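Local structure of GCN5-related N-acetyltransferase (Brucella melitensis biovar Abortus, 4J3G) at residues A[32-37]-A[61-66]; A[38-43]-A[83-88]; A[74-79]-A[88-93]; A[104-109]-A[122-127]. The protein probably transfers an acetyl group from acetyl-coenzyme A to an amine of its substrate, as other GCN5-related N-acetyltransferases do. All blocks are in the same frame, centred on the assembly; numbering follows the deposited sequence.

Contact 1 (A[32-37]-A[61-66]); sequences ADLPAL and NRHQWL. With SO4 (sulfate ion), chain F.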
loop_
_atom_site.group_PDB
_atom_site.type_symbol
_atom_site.label_atom_id
_atom_site.label_comp_id
_atom_site.label_asym_id
_atom_site.label_seq_id
_atom_site.Cartn_x
_atom_site.Cartn_y
_atom_site.Cartn_z
ATOM N N ALA A 32 -24.912 -7.179 -15.048
ATOM C CA ALA A 32 -25.837 -6.136 -15.557
ATOM C C ALA A 32 -25.515 -4.701 -15.138
ATOM O O ALA A 32 -25.937 -3.735 -15.810
ATOM C CB ALA A 32 -27.252 -6.475 -15.113
ATOM N N ASP A 33 -24.814 -4.557 -14.016
ATOM C CA ASP A 33 -24.509 -3.245 -13.444
ATOM C C ASP A 33 -23.238 -2.656 -14.037
ATOM O O ASP A 33 -22.891 -1.499 -13.762
ATOM C CB ASP A 33 -24.318 -3.358 -11.938
ATOM C CG ASP A 33 -25.620 -3.673 -11.180
ATOM O OD1 ASP A 33 -26.714 -3.174 -11.544
ATOM O OD2 ASP A 33 -25.513 -4.371 -10.166
ATOM N N LEU A 34 -22.544 -3.447 -14.850
ATOM C CA LEU A 34 -21.245 -3.058 -15.313
ATOM C C LEU A 34 -21.236 -1.709 -16.090
ATOM O O LEU A 34 -20.338 -0.917 -15.890
ATOM C CB LEU A 34 -20.608 -4.170 -16.134
ATOM C CG LEU A 34 -19.863 -5.272 -15.382
ATOM C CD1 LEU A 34 -19.467 -6.327 -16.413
ATOM C CD2 LEU A 34 -18.646 -4.739 -14.672
ATOM N N PRO A 35 -22.234 -1.448 -16.987
ATOM C CA PRO A 35 -22.194 -0.110 -17.634
ATOM C C PRO A 35 -22.236 1.025 -16.629
ATOM O O PRO A 35 -21.524 2.018 -16.792
ATOM C CB PRO A 35 -23.452 -0.111 -18.509
ATOM C CG PRO A 35 -23.615 -1.543 -18.887
ATOM C CD PRO A 35 -23.229 -2.331 -17.655
ATOM N N ALA A 36 -23.065 0.879 -15.599
ATOM C CA ALA A 36 -23.152 1.913 -14.547
ATOM C C ALA A 36 -21.832 2.067 -13.756
ATOM O O ALA A 36 -21.386 3.185 -13.519
ATOM C CB ALA A 36 -24.315 1.641 -13.610
ATOM N N LEU A 37 -21.209 0.951 -13.405
ATOM C CA LEU A 37 -19.952 0.960 -12.683
ATOM C C LEU A 37 -18.917 1.676 -13.533
ATOM O O LEU A 37 -18.196 2.553 -13.038
ATOM C CB LEU A 37 -19.473 -0.433 -12.360
ATOM C CG LEU A 37 -20.374 -1.340 -11.524
ATOM C CD1 LEU A 37 -19.635 -2.613 -11.161
ATOM C CD2 LEU A 37 -20.853 -0.678 -10.246
ATOM N N ASN A 61 -12.421 -3.951 -19.009
ATOM C CA ASN A 61 -11.609 -3.676 -17.827
ATOM C C ASN A 61 -12.424 -3.893 -16.526
ATOM O O ASN A 61 -11.994 -4.578 -15.611
ATOM C CB ASN A 61 -11.067 -2.250 -17.893
ATOM C CG ASN A 61 -10.251 -1.872 -16.690
ATOM O OD1 ASN A 61 -10.800 -1.545 -15.612
ATOM N ND2 ASN A 61 -8.931 -1.821 -16.866
ATOM N N ARG A 62 -13.617 -3.334 -16.484
ATOM C CA ARG A 62 -14.456 -3.442 -15.293
ATOM C C ARG A 62 -15.018 -4.850 -15.138
ATOM O O ARG A 62 -15.285 -5.289 -14.034
ATOM C CB ARG A 62 -15.581 -2.420 -15.352
ATOM C CG ARG A 62 -15.090 -0.976 -15.361
ATOM C CD ARG A 62 -14.423 -0.617 -14.040
ATOM N NE ARG A 62 -13.000 -0.957 -14.005
ATOM C CZ ARG A 62 -12.256 -0.931 -12.917
ATOM N NH1 ARG A 62 -10.975 -1.231 -12.986
ATOM N NH2 ARG A 62 -12.791 -0.604 -11.759
ATOM N N HIS A 63 -15.213 -5.540 -16.248
ATOM C CA HIS A 63 -15.677 -6.921 -16.183
ATOM C C HIS A 63 -14.613 -7.790 -15.469
ATOM O O HIS A 63 -14.953 -8.642 -14.610
ATOM C CB HIS A 63 -15.997 -7.439 -17.581
ATOM C CG HIS A 63 -16.053 -8.934 -17.682
ATOM N ND1 HIS A 63 -17.199 -9.658 -17.426
ATOM C CD2 HIS A 63 -15.108 -9.839 -18.031
ATOM C CE1 HIS A 63 -16.957 -10.943 -17.606
ATOM N NE2 HIS A 63 -15.697 -11.079 -17.981
ATOM N N GLN A 64 -13.350 -7.614 -15.850
ATOM C CA GLN A 64 -12.246 -8.335 -15.205
ATOM C C GLN A 64 -12.142 -7.923 -13.739
ATOM O O GLN A 64 -11.920 -8.766 -12.865
ATOM C CB GLN A 64 -10.901 -8.093 -15.908
ATOM C CG GLN A 64 -10.875 -8.594 -17.352
ATOM C CD GLN A 64 -9.576 -8.291 -18.061
ATOM O OE1 GLN A 64 -8.550 -8.029 -17.419
ATOM N NE2 GLN A 64 -9.604 -8.325 -19.401
ATOM N N TRP A 65 -12.374 -6.643 -13.464
ATOM C CA TRP A 65 -12.247 -6.131 -12.091
ATOM C C TRP A 65 -13.299 -6.774 -11.189
ATOM O O TRP A 65 -12.994 -7.242 -10.055
ATOM C CB TRP A 65 -12.393 -4.604 -12.069
ATOM C CG TRP A 65 -12.367 -3.999 -10.693
ATOM C CD1 TRP A 65 -11.278 -3.662 -9.973
ATOM C CD2 TRP A 65 -13.502 -3.646 -9.893
ATOM N NE1 TRP A 65 -11.648 -3.123 -8.775
ATOM C CE2 TRP A 65 -13.011 -3.097 -8.698
ATOM C CE3 TRP A 65 -14.870 -3.736 -10.077
ATOM C CZ2 TRP A 65 -13.856 -2.679 -7.668
ATOM C CZ3 TRP A 65 -15.712 -3.287 -9.066
ATOM C CH2 TRP A 65 -15.200 -2.750 -7.892
ATOM N N LEU A 66 -14.521 -6.847 -11.708
ATOM C CA LEU A 66 -15.638 -7.420 -10.942
ATOM C C LEU A 66 -15.422 -8.925 -10.770
ATOM O O LEU A 66 -15.663 -9.471 -9.703
ATOM C CB LEU A 66 -16.963 -7.162 -11.655
ATOM C CG LEU A 66 -18.241 -7.683 -10.968
ATOM C CD1 LEU A 66 -18.434 -7.105 -9.586
ATOM C CD2 LEU A 66 -19.436 -7.384 -11.824
HETATM S S SO4 F . -8.802 -1.761 -7.471
HETATM O O1 SO4 F . -8.335 -0.822 -6.420
HETATM O O2 SO4 F . -8.365 -3.145 -7.175
HETATM O O3 SO4 F . -10.280 -1.678 -7.499
HETATM O O4 SO4 F . -8.258 -1.396 -8.806
#

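Contact 2 (A[38-43]-A[83-88]); sequences LAIYND and GQVVGY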
loop_
_atom_site.group_PDB
_atom_site.type_symbol
_atom_site.label_atom_id
_atom_site.label_comp_id
_atom_site.label_asym_id
_atom_site.label_seq_id
_atom_site.Cartn_x
_atom_site.Cartn_y
_atom_site.Cartn_z
ATOM N N LEU A 38 -18.869 1.332 -14.826
ATOM C CA LEU A 38 -17.913 1.969 -15.714
ATOM C C LEU A 38 -18.075 3.477 -15.725
ATOM O O LEU A 38 -17.054 4.242 -15.706
ATOM C CB LEU A 38 -18.062 1.408 -17.127
ATOM C CG LEU A 38 -17.168 2.036 -18.230
ATOM C CD1 LEU A 38 -15.709 1.741 -17.938
ATOM C CD2 LEU A 38 -17.592 1.508 -19.592
ATOM N N ALA A 39 -19.330 3.935 -15.857
ATOM C CA ALA A 39 -19.626 5.360 -15.995
ATOM C C ALA A 39 -19.185 6.115 -14.743
ATOM O O ALA A 39 -18.581 7.173 -14.818
ATOM C CB ALA A 39 -21.116 5.580 -16.253
ATOM N N ILE A 40 -19.444 5.516 -13.592
ATOM C CA ILE A 40 -19.114 6.142 -12.309
ATOM C C ILE A 40 -17.599 6.158 -12.134
ATOM O O ILE A 40 -17.016 7.164 -11.782
ATOM C CB ILE A 40 -19.823 5.406 -11.153
ATOM C CG1 ILE A 40 -21.336 5.621 -11.285
ATOM C CG2 ILE A 40 -19.328 5.879 -9.764
ATOM C CD1 ILE A 40 -22.142 4.575 -10.533
ATOM N N TYR A 41 -16.966 5.042 -12.423
ATOM C CA TYR A 41 -15.527 4.971 -12.321
ATOM C C TYR A 41 -14.812 5.961 -13.262
ATOM O O TYR A 41 -13.972 6.759 -12.819
ATOM C CB TYR A 41 -15.070 3.594 -12.609
ATOM C CG TYR A 41 -13.565 3.434 -12.568
ATOM C CD1 TYR A 41 -12.910 3.197 -11.385
ATOM C CD2 TYR A 41 -12.805 3.554 -13.720
ATOM C CE1 TYR A 41 -11.515 3.048 -11.349
ATOM C CE2 TYR A 41 -11.417 3.401 -13.692
ATOM C CZ TYR A 41 -10.789 3.144 -12.497
ATOM O OH TYR A 41 -9.404 3.085 -12.466
ATOM N N ASN A 42 -15.159 5.969 -14.557
ATOM C CA ASN A 42 -14.535 6.948 -15.459
ATOM C C ASN A 42 -14.823 8.431 -15.114
ATOM O O ASN A 42 -13.967 9.296 -15.332
ATOM C CB ASN A 42 -14.916 6.668 -16.919
ATOM C CG ASN A 42 -14.088 5.556 -17.566
ATOM O OD1 ASN A 42 -12.948 5.252 -17.175
ATOM N ND2 ASN A 42 -14.643 4.995 -18.622
ATOM N N ASP A 43 -16.012 8.700 -14.582
ATOM C CA ASP A 43 -16.364 10.024 -14.080
ATOM C C ASP A 43 -15.388 10.422 -12.975
ATOM O O ASP A 43 -14.823 11.498 -13.044
ATOM C CB ASP A 43 -17.791 10.033 -13.540
ATOM C CG ASP A 43 -18.422 11.449 -13.501
ATOM O OD1 ASP A 43 -17.735 12.481 -13.310
ATOM O OD2 ASP A 43 -19.650 11.512 -13.705
ATOM N N GLY A 83 -34.708 3.184 -9.792
ATOM C CA GLY A 83 -34.201 2.231 -10.795
ATOM C C GLY A 83 -32.724 2.318 -11.221
ATOM O O GLY A 83 -32.235 1.419 -11.894
ATOM N N GLN A 84 -32.017 3.398 -10.873
ATOM C CA GLN A 84 -30.662 3.655 -11.441
ATOM C C GLN A 84 -29.594 3.374 -10.390
ATOM O O GLN A 84 -29.787 3.652 -9.217
ATOM C CB GLN A 84 -30.518 5.122 -11.901
ATOM N N VAL A 85 -28.469 2.827 -10.816
ATOM C CA VAL A 85 -27.283 2.790 -9.939
ATOM C C VAL A 85 -26.687 4.193 -9.771
ATOM O O VAL A 85 -26.381 4.870 -10.769
ATOM C CB VAL A 85 -26.259 1.784 -10.460
ATOM C CG1 VAL A 85 -24.970 1.832 -9.651
ATOM C CG2 VAL A 85 -26.868 0.389 -10.406
ATOM N N VAL A 86 -26.577 4.638 -8.506
ATOM C CA VAL A 86 -26.105 6.000 -8.176
ATOM C C VAL A 86 -24.812 5.987 -7.387
ATOM O O VAL A 86 -24.201 7.056 -7.147
ATOM C CB VAL A 86 -27.176 6.858 -7.454
ATOM C CG1 VAL A 86 -28.271 7.265 -8.436
ATOM C CG2 VAL A 86 -27.803 6.124 -6.265
ATOM N N GLY A 87 -24.336 4.791 -7.065
ATOM C CA GLY A 87 -22.993 4.649 -6.477
ATOM C C GLY A 87 -22.598 3.209 -6.292
ATOM O O GLY A 87 -23.432 2.328 -6.331
ATOM N N TYR A 88 -21.314 2.960 -6.011
ATOM C CA TYR A 88 -20.902 1.626 -5.616
ATOM C C TYR A 88 -19.745 1.661 -4.603
ATOM O O TYR A 88 -19.060 2.674 -4.432
ATOM C CB TYR A 88 -20.520 0.764 -6.833
ATOM C CG TYR A 88 -19.199 1.112 -7.523
ATOM C CD1 TYR A 88 -19.136 2.078 -8.529
ATOM C CD2 TYR A 88 -18.020 0.410 -7.221
ATOM C CE1 TYR A 88 -17.930 2.350 -9.191
ATOM C CE2 TYR A 88 -16.810 0.688 -7.869
ATOM C CZ TYR A 88 -16.781 1.651 -8.867
ATOM O OH TYR A 88 -15.597 1.924 -9.542
#

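Contact 3 (A[74-79]-A[88-93]); sequences FPVLVA and YASYGP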
loop_
_atom_site.group_PDB
_atom_site.type_symbol
_atom_site.label_atom_id
_atom_site.label_comp_id
_atom_site.label_asym_id
_atom_site.label_seq_id
_atom_site.Cartn_x
_atom_site.Cartn_y
_atom_site.Cartn_z
ATOM N N PHE A 74 -14.304 -10.787 -2.253
ATOM C CA PHE A 74 -14.449 -9.406 -1.854
ATOM C C PHE A 74 -15.753 -8.836 -2.407
ATOM O O PHE A 74 -16.004 -8.924 -3.613
ATOM C CB PHE A 74 -13.246 -8.600 -2.348
ATOM C CG PHE A 74 -11.924 -9.073 -1.793
ATOM C CD1 PHE A 74 -11.768 -9.296 -0.424
ATOM C CD2 PHE A 74 -10.864 -9.320 -2.626
ATOM C CE1 PHE A 74 -10.539 -9.744 0.104
ATOM C CE2 PHE A 74 -9.638 -9.745 -2.130
ATOM C CZ PHE A 74 -9.460 -9.944 -0.769
ATOM N N PRO A 75 -16.588 -8.267 -1.531
ATOM C CA PRO A 75 -17.898 -7.722 -1.920
ATOM C C PRO A 75 -17.795 -6.509 -2.830
ATOM O O PRO A 75 -16.841 -5.705 -2.708
ATOM C CB PRO A 75 -18.493 -7.240 -0.608
ATOM C CG PRO A 75 -17.371 -7.110 0.314
ATOM C CD PRO A 75 -16.331 -8.089 -0.093
ATOM N N VAL A 76 -18.712 -6.437 -3.775
ATOM C CA VAL A 76 -18.995 -5.195 -4.478
ATOM C C VAL A 76 -20.476 -4.846 -4.295
ATOM O O VAL A 76 -21.336 -5.569 -4.740
ATOM C CB VAL A 76 -18.668 -5.249 -5.982
ATOM C CG1 VAL A 76 -18.900 -3.870 -6.562
ATOM C CG2 VAL A 76 -17.233 -5.706 -6.248
ATOM N N LEU A 77 -20.742 -3.710 -3.653
ATOM C CA LEU A 77 -22.083 -3.245 -3.389
ATOM C C LEU A 77 -22.456 -2.115 -4.351
ATOM O O LEU A 77 -21.607 -1.228 -4.684
ATOM C CB LEU A 77 -22.210 -2.730 -1.958
ATOM C CG LEU A 77 -21.801 -3.749 -0.903
ATOM C CD1 LEU A 77 -21.993 -3.148 0.478
ATOM C CD2 LEU A 77 -22.566 -5.055 -1.069
ATOM N N VAL A 78 -23.734 -2.083 -4.750
ATOM C CA VAL A 78 -24.245 -0.937 -5.481
ATOM C C VAL A 78 -25.414 -0.290 -4.744
ATOM O O VAL A 78 -26.149 -0.959 -4.004
ATOM C CB VAL A 78 -24.676 -1.298 -6.921
ATOM C CG1 VAL A 78 -23.492 -1.787 -7.726
ATOM C CG2 VAL A 78 -25.766 -2.352 -6.928
ATOM N N ALA A 79 -25.559 1.012 -4.934
ATOM C CA ALA A 79 -26.727 1.711 -4.468
ATOM C C ALA A 79 -27.628 1.998 -5.667
ATOM O O ALA A 79 -27.188 2.590 -6.658
ATOM C CB ALA A 79 -26.327 2.989 -3.787
ATOM N N TYR A 88 -21.314 2.960 -6.011
ATOM C CA TYR A 88 -20.902 1.626 -5.616
ATOM C C TYR A 88 -19.745 1.661 -4.603
ATOM O O TYR A 88 -19.060 2.674 -4.432
ATOM C CB TYR A 88 -20.520 0.764 -6.833
ATOM C CG TYR A 88 -19.199 1.112 -7.523
ATOM C CD1 TYR A 88 -19.136 2.078 -8.529
ATOM C CD2 TYR A 88 -18.020 0.410 -7.221
ATOM C CE1 TYR A 88 -17.930 2.350 -9.191
ATOM C CE2 TYR A 88 -16.810 0.688 -7.869
ATOM C CZ TYR A 88 -16.781 1.651 -8.867
ATOM O OH TYR A 88 -15.597 1.924 -9.542
ATOM N N ALA A 89 -19.521 0.523 -3.962
ATOM C CA ALA A 89 -18.433 0.417 -2.962
ATOM C C ALA A 89 -17.824 -0.956 -2.964
ATOM O O ALA A 89 -18.503 -1.982 -3.209
ATOM C CB ALA A 89 -18.931 0.740 -1.539
ATOM N N SER A 90 -16.537 -1.003 -2.651
ATOM C CA SER A 90 -15.893 -2.277 -2.528
ATOM C C SER A 90 -14.698 -2.182 -1.599
ATOM O O SER A 90 -14.341 -1.116 -1.110
ATOM C CB SER A 90 -15.477 -2.791 -3.916
ATOM O OG SER A 90 -15.129 -4.170 -3.852
ATOM N N TYR A 91 -14.118 -3.338 -1.312
ATOM C CA TYR A 91 -12.811 -3.379 -0.648
ATOM C C TYR A 91 -11.994 -4.503 -1.201
ATOM O O TYR A 91 -12.532 -5.456 -1.798
ATOM C CB TYR A 91 -12.916 -3.453 0.857
ATOM C CG TYR A 91 -13.473 -4.692 1.431
ATOM C CD1 TYR A 91 -12.722 -5.890 1.471
ATOM C CD2 TYR A 91 -14.716 -4.689 2.038
ATOM C CE1 TYR A 91 -13.257 -7.039 2.021
ATOM C CE2 TYR A 91 -15.228 -5.835 2.613
ATOM C CZ TYR A 91 -14.504 -6.993 2.606
ATOM O OH TYR A 91 -15.063 -8.141 3.165
ATOM N N GLY A 92 -10.669 -4.332 -1.093
ATOM C CA GLY A 92 -9.721 -5.331 -1.560
ATOM C C GLY A 92 -8.461 -5.299 -0.709
ATOM O O GLY A 92 -8.423 -4.673 0.341
ATOM N N PRO A 93 -7.433 -5.980 -1.146
ATOM C CA PRO A 93 -6.275 -6.109 -0.310
ATOM C C PRO A 93 -5.597 -4.767 -0.033
ATOM O O PRO A 93 -5.517 -3.919 -0.921
ATOM C CB PRO A 93 -5.338 -7.000 -1.149
ATOM C CG PRO A 93 -6.226 -7.723 -2.079
ATOM C CD PRO A 93 -7.341 -6.790 -2.382
#

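Contact 4 (A[104-109]-A[122-127]); sequences SELSVY and TLLAEL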
loop_
_atom_site.group_PDB
_atom_site.type_symbol
_atom_site.label_atom_id
_atom_site.label_comp_id
_atom_site.label_asym_id
_atom_site.label_seq_id
_atom_site.Cartn_x
_atom_site.Cartn_y
_atom_site.Cartn_z
ATOM N N SER A 104 -8.055 -4.751 4.801
ATOM C CA SER A 104 -8.598 -4.449 3.484
ATOM C C SER A 104 -8.744 -2.948 3.321
ATOM O O SER A 104 -9.151 -2.226 4.271
ATOM C CB SER A 104 -9.961 -5.113 3.312
ATOM O OG SER A 104 -9.866 -6.522 3.343
ATOM N N GLU A 105 -8.494 -2.465 2.116
ATOM C CA GLU A 105 -8.693 -1.057 1.823
ATOM C C GLU A 105 -9.996 -0.870 1.076
ATOM O O GLU A 105 -10.256 -1.576 0.071
ATOM C CB GLU A 105 -7.551 -0.501 0.963
ATOM C CG GLU A 105 -7.830 0.925 0.549
ATOM C CD GLU A 105 -6.585 1.678 0.118
ATOM O OE1 GLU A 105 -5.442 1.170 0.353
ATOM O OE2 GLU A 105 -6.769 2.794 -0.433
ATOM N N LEU A 106 -10.819 0.081 1.521
ATOM C CA LEU A 106 -12.138 0.225 0.943
ATOM C C LEU A 106 -12.240 1.471 0.089
ATOM O O LEU A 106 -11.486 2.439 0.290
ATOM C CB LEU A 106 -13.246 0.108 2.027
ATOM C CG LEU A 106 -13.721 1.260 2.904
ATOM C CD1 LEU A 106 -14.748 0.717 3.893
ATOM C CD2 LEU A 106 -12.626 1.966 3.645
ATOM N N SER A 107 -13.171 1.438 -0.875
ATOM C CA SER A 107 -13.464 2.564 -1.751
ATOM C C SER A 107 -14.955 2.709 -1.937
ATOM O O SER A 107 -15.685 1.721 -1.980
ATOM C CB SER A 107 -12.848 2.343 -3.117
ATOM O OG SER A 107 -11.440 2.298 -3.044
ATOM N N VAL A 108 -15.400 3.959 -2.020
ATOM C CA VAL A 108 -16.787 4.300 -2.205
ATOM C C VAL A 108 -16.855 5.353 -3.289
ATOM O O VAL A 108 -16.238 6.409 -3.158
ATOM C CB VAL A 108 -17.397 4.930 -0.938
ATOM C CG1 VAL A 108 -18.838 5.357 -1.184
ATOM C CG2 VAL A 108 -17.315 3.988 0.235
ATOM N N TYR A 109 -17.627 5.088 -4.337
ATOM C CA TYR A 109 -17.825 6.058 -5.421
ATOM C C TYR A 109 -19.274 6.417 -5.568
ATOM O O TYR A 109 -20.139 5.533 -5.638
ATOM C CB TYR A 109 -17.396 5.441 -6.727
ATOM C CG TYR A 109 -16.003 4.985 -6.699
ATOM C CD1 TYR A 109 -14.994 5.837 -6.967
ATOM C CD2 TYR A 109 -15.700 3.694 -6.376
ATOM C CE1 TYR A 109 -13.662 5.415 -6.909
ATOM C CE2 TYR A 109 -14.395 3.241 -6.373
ATOM C CZ TYR A 109 -13.380 4.105 -6.623
ATOM O OH TYR A 109 -12.071 3.639 -6.568
ATOM N N THR A 122 -24.334 5.672 3.296
ATOM C CA THR A 122 -25.142 4.434 3.319
ATOM C C THR A 122 -24.338 3.216 2.764
ATOM O O THR A 122 -24.406 2.092 3.284
ATOM C CB THR A 122 -26.413 4.593 2.452
ATOM O OG1 THR A 122 -27.207 5.708 2.930
ATOM C CG2 THR A 122 -27.272 3.342 2.479
ATOM N N LEU A 123 -23.647 3.436 1.653
ATOM C CA LEU A 123 -22.754 2.435 1.130
ATOM C C LEU A 123 -21.659 2.019 2.130
ATOM O O LEU A 123 -21.385 0.818 2.276
ATOM C CB LEU A 123 -22.107 2.917 -0.152
ATOM C CG LEU A 123 -23.007 2.859 -1.376
ATOM C CD1 LEU A 123 -22.412 3.718 -2.475
ATOM C CD2 LEU A 123 -23.217 1.424 -1.825
ATOM N N LEU A 124 -20.999 2.999 2.762
ATOM C CA LEU A 124 -19.923 2.709 3.706
ATOM C C LEU A 124 -20.475 1.871 4.837
ATOM O O LEU A 124 -19.889 0.835 5.234
ATOM C CB LEU A 124 -19.340 4.022 4.262
ATOM C CG LEU A 124 -18.166 3.910 5.207
ATOM C CD1 LEU A 124 -17.066 3.076 4.579
ATOM C CD2 LEU A 124 -17.643 5.299 5.603
ATOM N N ALA A 125 -21.636 2.290 5.358
ATOM C CA ALA A 125 -22.204 1.566 6.467
ATOM C C ALA A 125 -22.453 0.107 6.120
ATOM O O ALA A 125 -22.203 -0.770 6.940
ATOM C CB ALA A 125 -23.480 2.227 6.971
ATOM N N GLU A 126 -22.966 -0.165 4.933
ATOM C CA GLU A 126 -23.274 -1.553 4.560
ATOM C C GLU A 126 -22.006 -2.353 4.262
ATOM O O GLU A 126 -21.887 -3.532 4.626
ATOM C CB GLU A 126 -24.219 -1.599 3.362
ATOM C CG GLU A 126 -24.681 -3.023 3.014
ATOM C CD GLU A 126 -25.187 -3.843 4.211
ATOM O OE1 GLU A 126 -25.955 -3.303 5.080
ATOM O OE2 GLU A 126 -24.844 -5.046 4.253
ATOM N N LEU A 127 -21.029 -1.709 3.632
ATOM C CA LEU A 127 -19.764 -2.382 3.382
ATOM C C LEU A 127 -19.076 -2.807 4.684
ATOM O O LEU A 127 -18.480 -3.885 4.753
ATOM C CB LEU A 127 -18.818 -1.472 2.604
ATOM C CG LEU A 127 -17.664 -2.179 1.870
ATOM C CD1 LEU A 127 -18.196 -3.180 0.860
ATOM C CD2 LEU A 127 -16.792 -1.160 1.146
#

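Contact 1 (A[32-37]-A[61-66])
Leu-34 lays both methyl groups on helix 59-72, over Arg-62 and His-63. Its CD2 lies 3.5 Å from the carbonyl O of Arg-62, while CD1 meets CB of His-63 at 3.8 Å, at the near edge of the imidazole. The same CD2 touches CD2 of Leu-66 (4.0 Å), so it covers a full turn of the partner helix. Leu-37, one turn on, only grazes the indole, its CD1 lying 4.5 Å from CZ3 of Trp-65.

The polar ends of Arg-62 and His-63 find their hydrogen-bond partners outside segment 32-37. The Arg-62 chain bends at its second and third torsions (chi2 -66°, chi3 87°) and brings its guanidinium beside Asn-61. There NE and NH1 both hold OD1 of Asn-61, at 2.8 and 2.7 Å, almost in the guanidinium plane. CB of Trp-65 lies over one face of this flat group, and NH2 sits above the indole near its rim. His-63 ND1 is paired with Glu-31. At the far edge of the indole, NE1 points to a sulfate ion, probably from the crystallisation liquor, at a distance too short to be trusted.

No hydrogen bond links the two helices here, so aliphatic packing joins them; two bonds to Asn-61, Trp-65 across its face and a cation-pi contact with Tyr-41 of helix 34-47 position the guanidinium and would probably hold its charge away from the leucines.

Contact 2 (A[38-43]-A[83-88])
Ile-40 and Tyr-88 form the dense part of this contact, lying side by side and pointing opposite ways. CG2 of Ile-40 rests 3.8 Å from CE1 of Tyr-88, obliquely to the ring, and CB follows close behind. The phenol reaches the helix because CG of Tyr-88 stands between its backbone N and carbonyl carbon (chi1 72°). Its OH ends at the edge of the next residue's ring, near the ring plane and 3.5 Å from both CB and CD1 of Tyr-41, while the backbone N of Tyr-41 faces the edge of the Tyr-88 ring.

Toward the start of the strand the packing thins. CD1 of Ile-40 extends to CG1 of Val-85 (4.0 Å), the two side chains set roughly perpendicular, and to the backbone N of Gly-87 (4.1 Å), where no side chain intervenes. Val-86 points away from the helix. Toward the hairpin turn, the Gln-84 side chain is modelled only to CB, which is consistent with mobility at this end.

Val-86 N and Gly-87 O probably both bond to Ala-79, the pairing of a classic beta bulge. The axes of the segments 38-43 and 84-88 cross at -53° and come within 8.9 Å. Strands 76-81 and 103-110 flank strand 84-93 in the sheet, and Leu-37, from the preceding turn of the helix, continues the cover over Tyr-88.

Contact 3 (A[74-79]-A[88-93])
Phe-74 packs along the end of strand 84-93. Its CB lies 3.3 Å from the carbonyl O of Tyr-91, and CG is not much farther from the same oxygen. On one flank of the ring CD1 meets CE1 of Tyr-91 at 3.6 Å, the two ring planes inclined by 63°. The middle of one face covers CA of Gly-92, and at the far end CE2 and CZ touch the Pro-93 ring, with CE2 3.8 Å from CD.

Pro-75 comes next: its CD sits over the face of the Tyr-91 ring, 3.9 Å from the centroid, in a CH-pi contact. Its carbonyl O accepts a short bond from Ser-90 OG (2.6 Å), which also partners Arg-69, while the backbone N of Tyr-91 is buried without a partner. Regular antiparallel pairing begins at Leu-77 and Ala-89, a hydrogen-bonded pair: Leu-77 N to Ala-89 O is 2.9 Å and Ala-89 N to Leu-77 O 2.8 Å.

These strands form a beta hairpin between two helical layers. Val-76, Val-78 and Tyr-88 face helices 34-47 and 59-72; Leu-77, Ala-89 and Tyr-91 pack against helix 119-133.

Contact 4 (A[104-109]-A[122-127])
Leu-106 is a knob whose CD1 fits the notch between the methyls CD1 of Leu-124 and CD2 of Leu-127. It presses on CD1 of Leu-124 at 3.4 Å, tighter than usual van der Waals contact, with the two side chains steeply crossed. Beside it, Leu-127 runs back the other way, its CD2 lying 3.9 Å from both CB and CD1 of Leu-106. The strand residue holds this stance with CG between its backbone N and carbonyl carbon (chi1 84°).

Strand 103-110 and helix 119-133 are the first two elements of a beta-alpha-beta unit completed by strand 138-144. In the GNAT fold, the loop between such a strand and helix commonly receives the pyrophosphate of acetyl-coenzyme A.

Val-108 is a blunter knob, its two methyls spread between neighbouring helix residues: CG1 faces CD1 of Leu-123 at 4.1 Å, and CG2 lies 4.4 Å from CD1 of Leu-124. That Leu-123 methyl also comes within 4.3 Å of the carbonyl O of Tyr-109. Leu-127 reaches on to Ala-89 and Tyr-91 of the adjoining strand, and Leu-123 to Ala-79. In the same strand as Leu-106, Glu-105 OE1 forms a salt bridge with Arg-95 of the second subunit.

In the fold
After strand 25-28, helix 34-47 is the first helix, and contact 1 closes the loop from it to helix 59-72. Contact 2 starts on the same helix but ends on strand 84-93, so its loop crosses that of contact 1. Contact 3 opens inside the span of contact 2 and closes beyond it, joining the hairpin of strands 76-81 and 84-93; the two share Tyr-88. Contact 1 has already closed when contact 3 opens, yet Trp-65 and Leu-66 pack on that hairpin. Contact 4 follows in series, tying strand 103-110 to helix 119-133. Contacts 1 and 2 thus belong to one helical side of the sheet, contact 4 to the other, with contact 3 between.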